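PDB 3KTY: probable methyltransferase from Bordetella pertussis, which probably methylates RNA with S-adenosyl-L-methionine as a member of the TrmH family, this chain being its SpoU-type methyltransferase domain. Local coordinates for residues D73-E76 and E77-A80; G61-D64 and V65-R68. All blocks are in the same frame, centred on the assembly; numbering follows the deposited sequence.

Contact 1: residues D73-E76 and E77-A80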
# COMPACT_ATOMS: atom_id res chain seq x y z
N ASP A 73 -15.26 21.85 -8.25
CA ASP A 73 -16.57 21.24 -8.32
C ASP A 73 -16.65 20.20 -9.43
O ASP A 73 -17.53 19.33 -9.42
CB ASP A 73 -17.65 22.29 -8.56
CG ASP A 73 -17.85 23.24 -7.36
OD1 ASP A 73 -17.42 22.89 -6.24
OD2 ASP A 73 -18.43 24.33 -7.56
N THR A 74 -15.74 20.28 -10.39
CA THR A 74 -15.86 19.40 -11.54
C THR A 74 -14.53 18.71 -11.89
O THR A 74 -13.45 19.23 -11.61
CB THR A 74 -16.32 20.20 -12.77
OG1 THR A 74 -15.22 20.99 -13.25
CG2 THR A 74 -17.56 21.10 -12.44
N LEU A 75 -14.62 17.57 -12.56
CA LEU A 75 -13.43 16.81 -12.90
C LEU A 75 -12.76 17.52 -14.10
O LEU A 75 -11.53 17.61 -14.23
CB LEU A 75 -13.78 15.34 -13.18
CG LEU A 75 -12.60 14.37 -13.48
CD1 LEU A 75 -11.52 14.30 -12.39
CD2 LEU A 75 -13.08 12.97 -13.81
N GLU A 76 -13.59 18.08 -14.95
CA GLU A 76 -13.10 18.92 -16.04
C GLU A 76 -12.08 19.95 -15.55
O GLU A 76 -10.98 20.03 -16.09
CB GLU A 76 -14.26 19.62 -16.75
CG GLU A 76 -15.09 18.69 -17.64
CD GLU A 76 -16.29 18.04 -16.93
OE1 GLU A 76 -16.33 18.04 -15.68
OE2 GLU A 76 -17.19 17.54 -17.64
N GLU A 77 -12.45 20.76 -14.55
CA GLU A 77 -11.51 21.70 -13.96
C GLU A 77 -10.20 21.03 -13.49
O GLU A 77 -9.07 21.52 -13.77
CB GLU A 77 -12.17 22.41 -12.78
CG GLU A 77 -11.33 23.57 -12.22
CD GLU A 77 -11.26 24.78 -13.22
OE1 GLU A 77 -11.91 24.76 -14.29
OE2 GLU A 77 -10.56 25.78 -12.91
N ALA A 78 -10.34 19.91 -12.77
CA ALA A 78 -9.17 19.18 -12.23
C ALA A 78 -8.26 18.59 -13.34
O ALA A 78 -7.03 18.56 -13.22
CB ALA A 78 -9.60 18.12 -11.24
N LEU A 79 -8.87 18.21 -14.45
CA LEU A 79 -8.12 17.72 -15.61
C LEU A 79 -7.56 18.78 -16.56
O LEU A 79 -6.69 18.47 -17.39
CB LEU A 79 -8.96 16.71 -16.40
CG LEU A 79 -9.25 15.51 -15.50
CD1 LEU A 79 -9.96 14.39 -16.21
CD2 LEU A 79 -7.94 15.02 -14.91
N ALA A 80 -8.01 20.02 -16.45
CA ALA A 80 -7.53 21.00 -17.43
C ALA A 80 -6.01 20.97 -17.61
O ALA A 80 -5.55 20.93 -18.72
CB ALA A 80 -8.03 22.42 -17.14

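Contact 2: residues G61-D64 and V65-R68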
# COMPACT_ATOMS: atom_id res chain seq x y z
N GLY A 61 1.79 15.09 10.01
CA GLY A 61 3.00 14.99 9.22
C GLY A 61 2.83 15.58 7.82
O GLY A 61 3.73 16.22 7.28
N ALA A 62 1.67 15.34 7.22
CA ALA A 62 1.37 15.79 5.86
C ALA A 62 0.34 16.93 5.85
O ALA A 62 -0.46 17.06 4.92
CB ALA A 62 0.87 14.62 5.03
N LEU A 63 0.35 17.74 6.90
CA LEU A 63 -0.63 18.82 7.01
C LEU A 63 -0.49 19.86 5.90
O LEU A 63 -1.48 20.45 5.47
CB LEU A 63 -0.52 19.50 8.36
CG LEU A 63 -1.87 19.36 9.04
CD1 LEU A 63 -1.74 19.42 10.58
CD2 LEU A 63 -2.85 20.41 8.49
N ASP A 64 0.75 20.07 5.47
CA ASP A 64 1.07 20.90 4.32
C ASP A 64 0.43 20.41 3.01
O ASP A 64 -0.06 21.21 2.23
CB ASP A 64 2.60 21.02 4.17
CG ASP A 64 3.28 19.66 3.89
OD1 ASP A 64 4.46 19.66 3.43
OD2 ASP A 64 2.64 18.60 4.10
N VAL A 65 0.47 19.11 2.74
CA VAL A 65 -0.10 18.59 1.51
C VAL A 65 -1.59 18.86 1.56
O VAL A 65 -2.23 19.18 0.54
CB VAL A 65 0.19 17.07 1.37
CG1 VAL A 65 -0.71 16.40 0.34
CG2 VAL A 65 1.63 16.85 1.02
N LEU A 66 -2.11 18.73 2.77
CA LEU A 66 -3.52 18.82 3.07
C LEU A 66 -4.03 20.24 2.93
O LEU A 66 -5.09 20.47 2.38
CB LEU A 66 -3.77 18.36 4.49
CG LEU A 66 -5.25 18.37 4.85
CD1 LEU A 66 -6.07 17.40 3.98
CD2 LEU A 66 -5.45 18.09 6.35
N GLU A 67 -3.26 21.20 3.42
CA GLU A 67 -3.58 22.61 3.28
C GLU A 67 -3.62 23.00 1.81
O GLU A 67 -4.61 23.52 1.34
CB GLU A 67 -2.54 23.48 3.98
CG GLU A 67 -2.79 23.69 5.43
CD GLU A 67 -1.51 23.99 6.20
OE1 GLU A 67 -0.40 23.79 5.64
OE2 GLU A 67 -1.61 24.41 7.38
N ARG A 68 -2.53 22.72 1.10
CA ARG A 68 -2.40 23.10 -0.31
C ARG A 68 -3.32 22.38 -1.28
O ARG A 68 -3.33 22.71 -2.46
CB ARG A 68 -0.95 22.89 -0.79
CG ARG A 68 0.06 23.82 -0.10
CD ARG A 68 1.48 23.63 -0.65
NE ARG A 68 2.07 22.33 -0.29
CZ ARG A 68 2.06 21.22 -1.04
NH1 ARG A 68 2.65 20.12 -0.57
NH2 ARG A 68 1.47 21.18 -2.24

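Contact 1: residues D73-E76 and E77-A80
Glu77 packs back on Thr74, and Leu75 on Leu79, in the first turn of helix 75-79. Thr74 is the N-cap: its OG1 lies 3.1 Å from Glu77 N and accepts that amide hydrogen in an almost straight bond (167°). The threonine can do this because its chi1 of 74° tucks OG1 between its own backbone N and carbonyl carbon, facing the start of the helix. OG1 also rests 3.4 Å from Glu77 CB. The glutamate then bends outward at chi2, and its OE1 ends 7.1 Å from Thr74 N, so the cap is one-sided and not a capping box. In this alpha-beta-alpha sandwich the helix follows strand 70-72, outermost in the sheet within this chain, and lies against the sheet, with Ala78 packed on Val40 and Val42. Leu75 and Leu79 extend the apolar side, touching Ile14 and Leu139. CG of Leu75 approaches Leu79 CD1 to 3.8 Å, the two side chains crossing at a slant, while Leu75 CD1 comes within 4.0 Å of Leu79 CG. Behind them Leu79 N donates to Leu75 O at 2.7 Å, nearly in line with the carbonyl bond (171°). Glu76 turns to the exposed side, and its chain, bent at chi2, touches Leu139.

Contact 2: residues G61-D64 and V65-R68
Asp64 folds its carboxylate back over the amide of Val65 in the opening turn of the short helix 63-67, whose N-cap position is held by Ala62. A chi1 of 63° sets the aspartate CG between its own N and carbonyl carbon, bringing OD2 to 2.6 Å from Val65 N in a weak, strongly bent hydrogen bond. The same amide bonds weakly to Ala62 O, which also accepts from Leu66 N. A carboxylate at this helix start is probably favoured by the helix dipole, and Lys32 adds a long, weak ion pair with OD2. On the apolar side the CD2 methyls of Leu63 and Leu66 approach to 4.1 Å. Leu63 gets there with CG well off a staggered position (chi1 -120°), whereas Leu66 keeps CG anti to its N; both touch Val56 of helix 53-59. Glu67 runs extended beyond CG, laying OE1 3.5 Å from Asp64 CA. Arg68 instead bends at chi3 (-69°), and its NH2 donates to Gly37 O. That bend lays one face of the guanidinium over Asp64 O, with NE 3.5 Å from this oxygen at an angle too poor for a hydrogen bond.

Overall arrangement
Contact 2 comes first along the chain, on helix 63-67; strand 70-72 follows, and contact 1 opens directly after it on helix 75-79. Their centres lie 21 Å apart and their nearest atoms about 12 Å, so they do not touch. Both belong to the SpoU methylase domain, on opposite sides of its parallel sheet. Contact 2 sits in the outer part of one helical layer, against helices 21-33 and 53-59, whereas contact 1 packs on strands 11-16 and 39-42 from the other side. Strand 70-72, an outermost strand within this chain, thus carries the backbone from one layer of the alpha-beta-alpha sandwich to the other.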